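Local coordinates for protein ubiquinone biosynthesis accessory factor UbiJ (PDB 6H6O) that binds hydrophobic ubiquinone biosynthetic intermediates through its SCP2 domain and is essential for the stability of the Ubi complex that makes ubiquinone under aerobic conditions, at residues S24-F29 with R66-L71; E51-S56 with T81-A86; R93-L98 with V115-V120. All blocks are in the same frame, centred on the assembly; numbering follows the deposited sequence.

Contact 1 of 3, residues S24-F29 with R66-L71; sequences SLLNTF and RQVDVL. With CA (calcium ion), chain I.
With CG set anti to its own carbonyl carbon (chi1 -77°) and the amide turned by a chi2 of -60°, Asn27 reaches from helix 14-30 to the backbone of Val68. The result, at the edge of the mixed sheet of this SCP2 domain, is a worked example of a carboxamide imitating a peptide group: strand 68-71 is outermost in the sheet within this chain, and the Asn27 amide meets both polar atoms of one of its residues. Val68 N donates to Asn27 OD1 at 2.9 Å, in the carbonyl plane and on a lone pair, with an N-H...O angle of 165°. Asn27 ND2 donates in return to Val68 O, also at 2.9 Å, and that oxygen lies close to the amide plane. Two bonds of opposite direction therefore fix the rotation of the amide. Gln67 CB is a further neighbour of the same oxygen, 3.2 Å from Asn27 OD1.

Beside this polar pair the contact is apolar. Leu26 CB packs on Val68 CG1, a methyl held between its residue's backbone N and carbonyl carbon, while the Leu26 and Val70 side chains cross at about a right angle, Leu26 CD1 against Val70 CG2. Leu61 of strand 58-63 touches both Leu26 and Val68. The short segments, helix 24-29 and strand 68-71, run nearly antiparallel, their axes 8.3 Å apart at closest approach. Asp69, alternating with the valines, has its CB directed away from the helix and joins Glu23 in binding a calcium ion, with Asp69 OD1 2.5 Å from the metal. One of the ion's waters also donates to Val70 O, at 2.8 Å.

Contact 2 of 3, residues E51-S56 with T81-A86; sequences EVKGFS and TVIAYA. With LMR ((2S)-2-hydroxybutanedioic acid), chain C.
Lys53 and Tyr85 meet next to the last backbone bond between two parallel strands, and the lysine's aliphatic chain, not its charge, makes the contact. Lys53 CB sits over one face of the Tyr85 ring, 3.7 Å from the centroid and 15° off the normal, a CH-pi arrangement. A nearly extended chi2 (-156°) carries Lys53 CD along the ring to its CE2-CZ side, 3.7 Å from Tyr85 CE2; the bend comes only beyond CD. On the opposite face lies a bound (2S)-2-hydroxybutanedioic acid, so the phenol is sandwiched between lysine methylenes and ligand; the hydroxyl O2 of the acid comes within 3.2 Å of Tyr85 CD1.

Glu51 runs side by side with Ile83, the two pointing the same way, and Glu51 CB touches Ile83 CG1. A turn at chi2 (-72°) then carries the carboxylate off to Ser58 and Arg49. On the other face of the sheet, Val52 CG1, anti to its backbone N, packs on Ala86 CB at 3.9 Å.

The backbone bonds set this register. Glu51 N donates almost straight to Val82 O (2.8 Å), Glu51 O receives Ala84 N, and Lys53 N reaches Ala84 O from above the carbonyl plane. Beyond these bonds a water gives a hydrogen to Lys53 O and accepts one from Ala86 N. Val52 to Phe55 form a type II turn whose third position, Gly54, has backbone angles that would jam a side chain against the preceding carbonyl O. Glu51 uses its N and O on the residues flanking its partner Ile83, Val82 and Ala84, the pattern of parallel pairing, here between strands 47-52 and 80-84 of the SCP2-domain sheet.

Contact 3 of 3, residues R93-L98 with V115-V120; sequences RDRQQL and VVQNFV. With CA (calcium ion), chain H.
An amide nitrogen lies over the centre of a guanidinium group: Gln117 NE2 is 3.0 Å from Arg95 CZ, with the two flat groups inclined at 63°. Both are donors, and no hydrogen bond joins them. The Arg95 side chain is poorly ordered, however, so this very close approach is doubtful in detail. The aliphatic parts probably account for more of the meeting: Arg95 CD comes to 3.7 Å from Gln117 CG as the two side chains cross at a slant. Arg95 gets there by a bend at chi2 (58°), whereas Gln117 extends beyond CG.

Leu98 supplies the hydrophobic part of the contact. Its CG stands anti to the backbone N, which sends the isobutyl group across to helix 113-128. There Leu98 CD2 touches the backbone at Gln117 CA (3.6 Å) and the methyl Val120 CG2 (3.9 Å), while Leu98 CD1 faces Val116 CG2 more loosely. Leu107 of strand 107-111 also packs on Leu98, and Val109 of that strand on Val116, so the meeting of the helices continues onto the sheet of the SCP2 domain.

At the start of helix 95-104 the principle at work is the N-cap. Asp94 occupies the capping position, and its OD1 accepts from Gln97 N at 3.2 Å along a nearly straight N-H...O line (170°). Such a carboxylate would be expected to interact favourably with the helix dipole. Val120 closes over this first turn, placing CG1 3.6 Å from Asp94 C. Directly before the cap, Arg93 contributes its carbonyl rather than its side chain to a calcium ion: Arg93 O is 2.5 Å from the metal, whose other protein ligands are Asp124 and Glu127 of helix 113-128.

How the contacts relate
From the N terminus, helix 14-30 comes first, and contact 1 closes a long loop by bringing it against strand 68-71 after the chain has made two intervening strands. Contact 2 opens within that loop, on strand 47-52, and closes beyond it on strand 80-84, so the two contacts cross along the chain while reaching the same sheet. Contact 3 follows both in series, joining the start of helix 95-104 to helix 113-128 and closing a shorter loop that holds strand 107-111. Helix 113-128 meets the earlier contacts through apolar side chains: Phe119 packs on Leu26 of contact 1, and Val116 on Val82 of contact 2. Contacts 1 and 2 also touch the second subunit.

Contact 1 of 3, residues S24-F29 with R66-L71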
loop_
_atom_site.group_PDB
_atom_site.type_symbol
_atom_site.label_atom_id
_atom_site.label_comp_id
_atom_site.label_asym_id
_atom_site.label_seq_id
_atom_site.Cartn_x
_atom_site.Cartn_y
_atom_site.Cartn_z
ATOM N N SER A 24 5.117 -8.878 4.305
ATOM C CA SER A 24 6.241 -9.337 3.492
ATOM C C SER A 24 7.239 -8.186 3.224
ATOM O O SER A 24 8.442 -8.363 3.400
ATOM C CB SER A 24 5.732 -9.925 2.176
ATOM O OG SER A 24 6.823 -10.374 1.394
ATOM N N LEU A 25 6.719 -7.012 2.839
ATOM C CA LEU A 25 7.504 -5.802 2.551
ATOM C C LEU A 25 8.304 -5.384 3.789
ATOM O O LEU A 25 9.512 -5.177 3.677
ATOM C CB LEU A 25 6.589 -4.644 2.128
ATOM C CG LEU A 25 6.374 -4.398 0.610
ATOM C CD1 LEU A 25 5.216 -3.472 0.382
ATOM C CD2 LEU A 25 7.602 -3.754 -0.004
ATOM N N LEU A 26 7.634 -5.262 4.951
ATOM C CA LEU A 26 8.281 -4.874 6.213
ATOM C C LEU A 26 9.354 -5.852 6.639
ATOM O O LEU A 26 10.407 -5.420 7.097
ATOM C CB LEU A 26 7.250 -4.693 7.332
ATOM C CG LEU A 26 6.314 -3.492 7.204
ATOM C CD1 LEU A 26 5.224 -3.564 8.254
ATOM C CD2 LEU A 26 7.090 -2.141 7.248
ATOM N N ASN A 27 9.104 -7.168 6.491
ATOM C CA ASN A 27 10.111 -8.143 6.873
ATOM C C ASN A 27 11.341 -8.125 5.953
ATOM O O ASN A 27 12.468 -8.135 6.449
ATOM C CB ASN A 27 9.525 -9.530 7.022
ATOM C CG ASN A 27 8.765 -9.627 8.329
ATOM O OD1 ASN A 27 9.324 -9.436 9.416
ATOM N ND2 ASN A 27 7.483 -9.871 8.243
ATOM N N THR A 28 11.137 -8.002 4.647
ATOM C CA THR A 28 12.289 -7.932 3.740
ATOM C C THR A 28 13.098 -6.644 3.969
ATOM O O THR A 28 14.333 -6.669 3.941
ATOM C CB THR A 28 11.832 -8.065 2.274
ATOM O OG1 THR A 28 11.032 -9.245 2.140
ATOM C CG2 THR A 28 13.015 -8.110 1.293
ATOM N N PHE A 29 12.409 -5.533 4.230
ATOM C CA PHE A 29 13.056 -4.231 4.410
ATOM C C PHE A 29 13.769 -4.055 5.768
ATOM O O PHE A 29 14.905 -3.543 5.817
ATOM C CB PHE A 29 12.033 -3.104 4.167
ATOM C CG PHE A 29 12.561 -1.686 4.215
ATOM C CD1 PHE A 29 13.527 -1.251 3.306
ATOM C CD2 PHE A 29 12.070 -0.778 5.147
ATOM C CE1 PHE A 29 13.994 0.073 3.333
ATOM C CE2 PHE A 29 12.561 0.537 5.192
ATOM C CZ PHE A 29 13.515 0.953 4.284
ATOM N N ARG A 66 12.463 -12.259 15.282
ATOM C CA ARG A 66 12.781 -12.670 13.902
ATOM C C ARG A 66 11.889 -12.052 12.838
ATOM O O ARG A 66 12.210 -12.143 11.645
ATOM C CB ARG A 66 12.790 -14.201 13.795
ATOM C CG ARG A 66 13.927 -14.833 14.608
ATOM C CD ARG A 66 14.300 -16.217 14.095
ATOM N NE ARG A 66 13.376 -17.256 14.553
ATOM C CZ ARG A 66 13.644 -18.125 15.524
ATOM N NH1 ARG A 66 14.815 -18.091 16.151
ATOM N NH2 ARG A 66 12.747 -19.038 15.871
ATOM N N GLN A 67 10.769 -11.441 13.249
ATOM C CA GLN A 67 9.884 -10.795 12.286
ATOM C C GLN A 67 8.914 -9.850 12.928
ATOM O O GLN A 67 8.755 -9.854 14.162
ATOM C CB GLN A 67 9.080 -11.859 11.504
ATOM C CG GLN A 67 8.051 -12.630 12.345
ATOM C CD GLN A 67 7.426 -13.749 11.557
ATOM O OE1 GLN A 67 6.443 -13.544 10.849
ATOM N NE2 GLN A 67 7.948 -14.958 11.710
ATOM N N VAL A 68 8.209 -9.092 12.070
ATOM C CA VAL A 68 7.081 -8.254 12.473
ATOM C C VAL A 68 5.862 -8.914 11.820
ATOM O O VAL A 68 5.911 -9.358 10.654
ATOM C CB VAL A 68 7.230 -6.751 12.084
ATOM C CG1 VAL A 68 7.538 -6.579 10.592
ATOM C CG2 VAL A 68 5.990 -5.931 12.487
ATOM N N ASP A 69 4.802 -9.026 12.587
ATOM C CA ASP A 69 3.562 -9.574 12.101
ATOM C C ASP A 69 2.598 -8.426 11.901
ATOM O O ASP A 69 2.567 -7.498 12.710
ATOM C CB ASP A 69 3.012 -10.620 13.075
ATOM C CG ASP A 69 3.758 -11.920 12.917
ATOM O OD1 ASP A 69 3.476 -12.649 11.938
ATOM O OD2 ASP A 69 4.695 -12.162 13.699
ATOM N N VAL A 70 1.862 -8.453 10.768
ATOM C CA VAL A 70 0.892 -7.426 10.459
ATOM C C VAL A 70 -0.501 -8.070 10.523
ATOM O O VAL A 70 -0.713 -9.129 9.922
ATOM C CB VAL A 70 1.151 -6.685 9.118
ATOM C CG1 VAL A 70 0.132 -5.572 8.905
ATOM C CG2 VAL A 70 2.568 -6.104 9.083
ATOM N N LEU A 71 -1.422 -7.433 11.246
ATOM C CA LEU A 71 -2.806 -7.896 11.412
ATOM C C LEU A 71 -3.765 -6.775 11.046
ATOM O O LEU A 71 -3.402 -5.605 11.100
ATOM C CB LEU A 71 -3.054 -8.365 12.854
ATOM C CG LEU A 71 -2.390 -9.676 13.273
ATOM C CD1 LEU A 71 -1.285 -9.418 14.284
ATOM C CD2 LEU A 71 -3.410 -10.615 13.825
HETATM CA CA CA I . 2.027 -12.901 9.936
HETATM O O HOH W 1 11.356 -12.036 9.025
HETATM O O HOH W 2 0.055 -11.741 10.748
HETATM O O HOH W 3 0.623 -14.508 10.998
HETATM O O HOH W 4 3.342 -14.631 9.608
HETATM O O HOH W 5 0.937 -13.196 8.000
#

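Contact 2 of 3, residues E51-S56 with T81-A86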
loop_
_atom_site.group_PDB
_atom_site.type_symbol
_atom_site.label_atom_id
_atom_site.label_comp_id
_atom_site.label_asym_id
_atom_site.label_seq_id
_atom_site.Cartn_x
_atom_site.Cartn_y
_atom_site.Cartn_z
ATOM N N GLU A 51 -3.684 3.816 12.137
ATOM C CA GLU A 51 -5.010 4.192 11.643
ATOM C C GLU A 51 -4.778 5.110 10.450
ATOM O O GLU A 51 -4.328 6.244 10.628
ATOM C CB GLU A 51 -5.833 4.911 12.726
ATOM C CG GLU A 51 -6.004 4.139 14.035
ATOM C CD GLU A 51 -6.926 2.933 14.044
ATOM O OE1 GLU A 51 -7.480 2.569 12.985
ATOM O OE2 GLU A 51 -7.071 2.327 15.127
ATOM N N VAL A 52 -4.982 4.596 9.235
ATOM C CA VAL A 52 -4.762 5.403 8.034
ATOM C C VAL A 52 -6.090 6.117 7.751
ATOM O O VAL A 52 -7.105 5.456 7.495
ATOM C CB VAL A 52 -4.212 4.603 6.806
ATOM C CG1 VAL A 52 -3.869 5.548 5.660
ATOM C CG2 VAL A 52 -2.963 3.801 7.172
ATOM N N LYS A 53 -6.085 7.463 7.847
ATOM C CA LYS A 53 -7.273 8.281 7.618
ATOM C C LYS A 53 -7.831 8.024 6.200
ATOM O O LYS A 53 -7.056 7.905 5.252
ATOM C CB LYS A 53 -6.958 9.768 7.806
ATOM C CG LYS A 53 -6.886 10.202 9.256
ATOM C CD LYS A 53 -7.156 11.681 9.386
ATOM C CE LYS A 53 -8.543 11.989 9.891
ATOM N NZ LYS A 53 -8.745 13.451 10.073
ATOM N N GLY A 54 -9.149 7.874 6.097
ATOM C CA GLY A 54 -9.802 7.598 4.817
ATOM C C GLY A 54 -10.016 6.122 4.543
ATOM O O GLY A 54 -10.802 5.766 3.663
ATOM N N PHE A 55 -9.328 5.255 5.296
ATOM C CA PHE A 55 -9.472 3.800 5.203
ATOM C C PHE A 55 -10.331 3.342 6.384
ATOM O O PHE A 55 -10.220 3.896 7.479
ATOM C CB PHE A 55 -8.101 3.109 5.201
ATOM C CG PHE A 55 -7.317 3.334 3.935
ATOM C CD1 PHE A 55 -6.583 4.502 3.748
ATOM C CD2 PHE A 55 -7.318 2.384 2.922
ATOM C CE1 PHE A 55 -5.860 4.711 2.571
ATOM C CE2 PHE A 55 -6.571 2.580 1.760
ATOM C CZ PHE A 55 -5.842 3.738 1.596
ATOM N N SER A 56 -11.196 2.359 6.162
ATOM C CA SER A 56 -12.117 1.889 7.198
ATOM C C SER A 56 -11.499 0.910 8.201
ATOM O O SER A 56 -12.111 0.644 9.237
ATOM C CB SER A 56 -13.370 1.292 6.558
ATOM O OG SER A 56 -13.029 0.183 5.740
ATOM N N THR A 81 -0.326 4.238 19.111
ATOM C CA THR A 81 -1.303 4.335 18.021
ATOM C C THR A 81 -0.989 5.608 17.244
ATOM O O THR A 81 -0.828 6.686 17.845
ATOM C CB THR A 81 -2.753 4.329 18.558
ATOM O OG1 THR A 81 -2.972 3.113 19.275
ATOM C CG2 THR A 81 -3.803 4.473 17.424
ATOM N N VAL A 82 -0.878 5.475 15.923
ATOM C CA VAL A 82 -0.579 6.594 15.046
ATOM C C VAL A 82 -1.738 6.776 14.089
ATOM O O VAL A 82 -2.303 5.781 13.610
ATOM C CB VAL A 82 0.813 6.515 14.341
ATOM C CG1 VAL A 82 1.947 6.474 15.357
ATOM C CG2 VAL A 82 0.908 5.312 13.414
ATOM N N ILE A 83 -2.153 8.037 13.888
ATOM C CA ILE A 83 -3.265 8.400 13.006
ATOM C C ILE A 83 -2.752 9.438 11.998
ATOM O O ILE A 83 -2.246 10.484 12.401
ATOM C CB ILE A 83 -4.540 8.890 13.758
ATOM C CG1 ILE A 83 -4.966 7.909 14.890
ATOM C CG2 ILE A 83 -5.696 9.114 12.752
ATOM C CD1 ILE A 83 -4.667 8.393 16.273
ATOM N N ALA A 84 -2.850 9.128 10.691
ATOM C CA ALA A 84 -2.352 10.025 9.648
ATOM C C ALA A 84 -2.892 9.618 8.279
ATOM O O ALA A 84 -3.320 8.480 8.105
ATOM C CB ALA A 84 -0.831 9.970 9.611
ATOM N N TYR A 85 -2.831 10.545 7.296
ATOM C CA TYR A 85 -3.197 10.237 5.924
ATOM C C TYR A 85 -2.005 9.439 5.350
ATOM O O TYR A 85 -0.855 9.595 5.820
ATOM C CB TYR A 85 -3.488 11.516 5.108
ATOM C CG TYR A 85 -4.877 12.074 5.328
ATOM C CD1 TYR A 85 -5.985 11.490 4.727
ATOM C CD2 TYR A 85 -5.085 13.193 6.135
ATOM C CE1 TYR A 85 -7.272 11.976 4.953
ATOM C CE2 TYR A 85 -6.371 13.694 6.361
ATOM C CZ TYR A 85 -7.461 13.079 5.768
ATOM O OH TYR A 85 -8.740 13.549 5.966
ATOM N N ALA A 86 -2.280 8.562 4.364
ATOM C CA ALA A 86 -1.249 7.706 3.758
ATOM C C ALA A 86 -0.044 8.494 3.230
ATOM O O ALA A 86 1.081 8.017 3.349
ATOM C CB ALA A 86 -1.853 6.879 2.635
HETATM C C1 LMR C . -8.469 14.007 0.937
HETATM O O1A LMR C . -8.810 15.157 0.407
HETATM O O1B LMR C . -9.024 12.953 0.691
HETATM C C2 LMR C . -7.311 14.101 1.914
HETATM O O2 LMR C . -6.534 12.907 1.866
HETATM C C3 LMR C . -6.407 15.297 1.634
HETATM C C4 LMR C . -5.208 15.313 2.549
HETATM O O4A LMR C . -4.255 14.574 2.400
HETATM O O4B LMR C . -5.297 16.190 3.516
HETATM O O HOH W 6 -4.956 7.858 3.502
#

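Contact 3 of 3, residues R93-L98 with V115-V120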
loop_
_atom_site.group_PDB
_atom_site.type_symbol
_atom_site.label_atom_id
_atom_site.label_comp_id
_atom_site.label_asym_id
_atom_site.label_seq_id
_atom_site.Cartn_x
_atom_site.Cartn_y
_atom_site.Cartn_z
ATOM N N ARG A 93 11.215 10.381 6.930
ATOM C CA ARG A 93 12.631 10.157 6.604
ATOM C C ARG A 93 13.517 9.972 7.836
ATOM O O ARG A 93 14.457 9.176 7.789
ATOM C CB ARG A 93 13.175 11.286 5.714
ATOM C CG ARG A 93 12.495 11.378 4.352
ATOM C CD ARG A 93 12.880 12.641 3.605
ATOM N NE ARG A 93 12.204 12.732 2.310
ATOM C CZ ARG A 93 11.032 13.329 2.110
ATOM N NH1 ARG A 93 10.496 13.363 0.898
ATOM N NH2 ARG A 93 10.387 13.898 3.123
ATOM N N ASP A 94 13.234 10.715 8.924
ATOM C CA ASP A 94 14.001 10.674 10.178
ATOM C C ASP A 94 13.194 11.263 11.344
ATOM O O ASP A 94 12.079 11.746 11.127
ATOM C CB ASP A 94 15.357 11.416 10.021
ATOM C CG ASP A 94 15.290 12.766 9.325
ATOM O OD1 ASP A 94 14.340 13.535 9.603
ATOM O OD2 ASP A 94 16.215 13.074 8.540
ATOM N N ARG A 95 13.756 11.225 12.574
ATOM C CA ARG A 95 13.134 11.769 13.789
ATOM C C ARG A 95 12.796 13.270 13.667
ATOM O O ARG A 95 11.787 13.699 14.228
ATOM C CB ARG A 95 13.997 11.461 15.047
ATOM C CG ARG A 95 13.562 12.109 16.387
ATOM C CD ARG A 95 12.140 11.776 16.835
ATOM N NE ARG A 95 11.607 12.790 17.750
ATOM C CZ ARG A 95 10.314 13.057 17.922
ATOM N NH1 ARG A 95 9.395 12.398 17.230
ATOM N NH2 ARG A 95 9.932 13.996 18.776
ATOM N N GLN A 96 13.611 14.054 12.923
ATOM C CA GLN A 96 13.381 15.491 12.720
ATOM C C GLN A 96 12.037 15.707 12.040
ATOM O O GLN A 96 11.206 16.482 12.526
ATOM C CB GLN A 96 14.437 16.101 11.800
ATOM C CG GLN A 96 15.864 16.023 12.265
ATOM C CD GLN A 96 16.628 16.976 11.399
ATOM O OE1 GLN A 96 17.080 16.637 10.299
ATOM N NE2 GLN A 96 16.689 18.223 11.829
ATOM N N GLN A 97 11.853 15.034 10.889
ATOM C CA GLN A 97 10.643 15.062 10.090
ATOM C C GLN A 97 9.485 14.543 10.916
ATOM O O GLN A 97 8.391 15.108 10.842
ATOM C CB GLN A 97 10.819 14.226 8.811
ATOM C CG GLN A 97 11.518 14.977 7.679
ATOM C CD GLN A 97 10.605 15.993 7.029
ATOM O OE1 GLN A 97 10.575 17.170 7.407
ATOM N NE2 GLN A 97 9.817 15.553 6.054
ATOM N N LEU A 98 9.732 13.503 11.748
ATOM C CA LEU A 98 8.690 12.956 12.604
ATOM C C LEU A 98 8.226 14.011 13.618
ATOM O O LEU A 98 7.016 14.189 13.782
ATOM C CB LEU A 98 9.154 11.643 13.282
ATOM C CG LEU A 98 8.218 10.990 14.304
ATOM C CD1 LEU A 98 6.905 10.544 13.658
ATOM C CD2 LEU A 98 8.911 9.824 15.009
ATOM N N VAL A 115 7.828 4.347 20.702
ATOM C CA VAL A 115 7.588 3.255 19.749
ATOM C C VAL A 115 7.687 3.757 18.305
ATOM O O VAL A 115 8.465 3.199 17.519
ATOM C CB VAL A 115 6.248 2.493 20.049
ATOM C CG1 VAL A 115 5.930 1.466 18.955
ATOM C CG2 VAL A 115 6.298 1.813 21.421
ATOM N N VAL A 116 6.947 4.827 17.959
ATOM C CA VAL A 116 6.993 5.377 16.595
ATOM C C VAL A 116 8.384 6.028 16.323
ATOM O O VAL A 116 8.909 5.879 15.222
ATOM C CB VAL A 116 5.783 6.292 16.247
ATOM C CG1 VAL A 116 5.760 7.559 17.108
ATOM C CG2 VAL A 116 5.754 6.621 14.748
ATOM N N GLN A 117 8.993 6.686 17.326
ATOM C CA GLN A 117 10.345 7.249 17.159
ATOM C C GLN A 117 11.347 6.130 16.813
ATOM O O GLN A 117 12.144 6.290 15.882
ATOM C CB GLN A 117 10.809 7.989 18.426
ATOM C CG GLN A 117 10.082 9.314 18.652
ATOM C CD GLN A 117 10.351 9.895 20.027
ATOM O OE1 GLN A 117 10.834 9.224 20.942
ATOM N NE2 GLN A 117 10.012 11.158 20.224
ATOM N N ASN A 118 11.257 4.981 17.521
ATOM C CA ASN A 118 12.144 3.829 17.294
ATOM C C ASN A 118 11.853 3.171 15.950
ATOM O O ASN A 118 12.782 2.761 15.269
ATOM C CB ASN A 118 12.067 2.823 18.448
ATOM C CG ASN A 118 12.673 3.385 19.718
ATOM O OD1 ASN A 118 13.525 4.267 19.688
ATOM N ND2 ASN A 118 12.274 2.875 20.865
ATOM N N PHE A 119 10.586 3.134 15.549
ATOM C CA PHE A 119 10.205 2.583 14.255
ATOM C C PHE A 119 10.825 3.416 13.091
ATOM O O PHE A 119 11.443 2.850 12.178
ATOM C CB PHE A 119 8.674 2.478 14.133
ATOM C CG PHE A 119 8.237 1.901 12.809
ATOM C CD1 PHE A 119 8.442 0.553 12.515
ATOM C CD2 PHE A 119 7.691 2.714 11.828
ATOM C CE1 PHE A 119 8.060 0.014 11.278
ATOM C CE2 PHE A 119 7.324 2.179 10.581
ATOM C CZ PHE A 119 7.488 0.823 10.330
ATOM N N VAL A 120 10.670 4.748 13.155
ATOM C CA VAL A 120 11.208 5.708 12.174
ATOM C C VAL A 120 12.768 5.627 12.154
ATOM O O VAL A 120 13.367 5.568 11.075
ATOM C CB VAL A 120 10.631 7.138 12.426
ATOM C CG1 VAL A 120 11.332 8.208 11.572
ATOM C CG2 VAL A 120 9.112 7.158 12.212
HETATM CA CA CA H . 15.931 8.417 5.909
HETATM O O HOH W 7 13.961 6.772 6.226
HETATM O O HOH W 8 18.399 9.042 5.550
#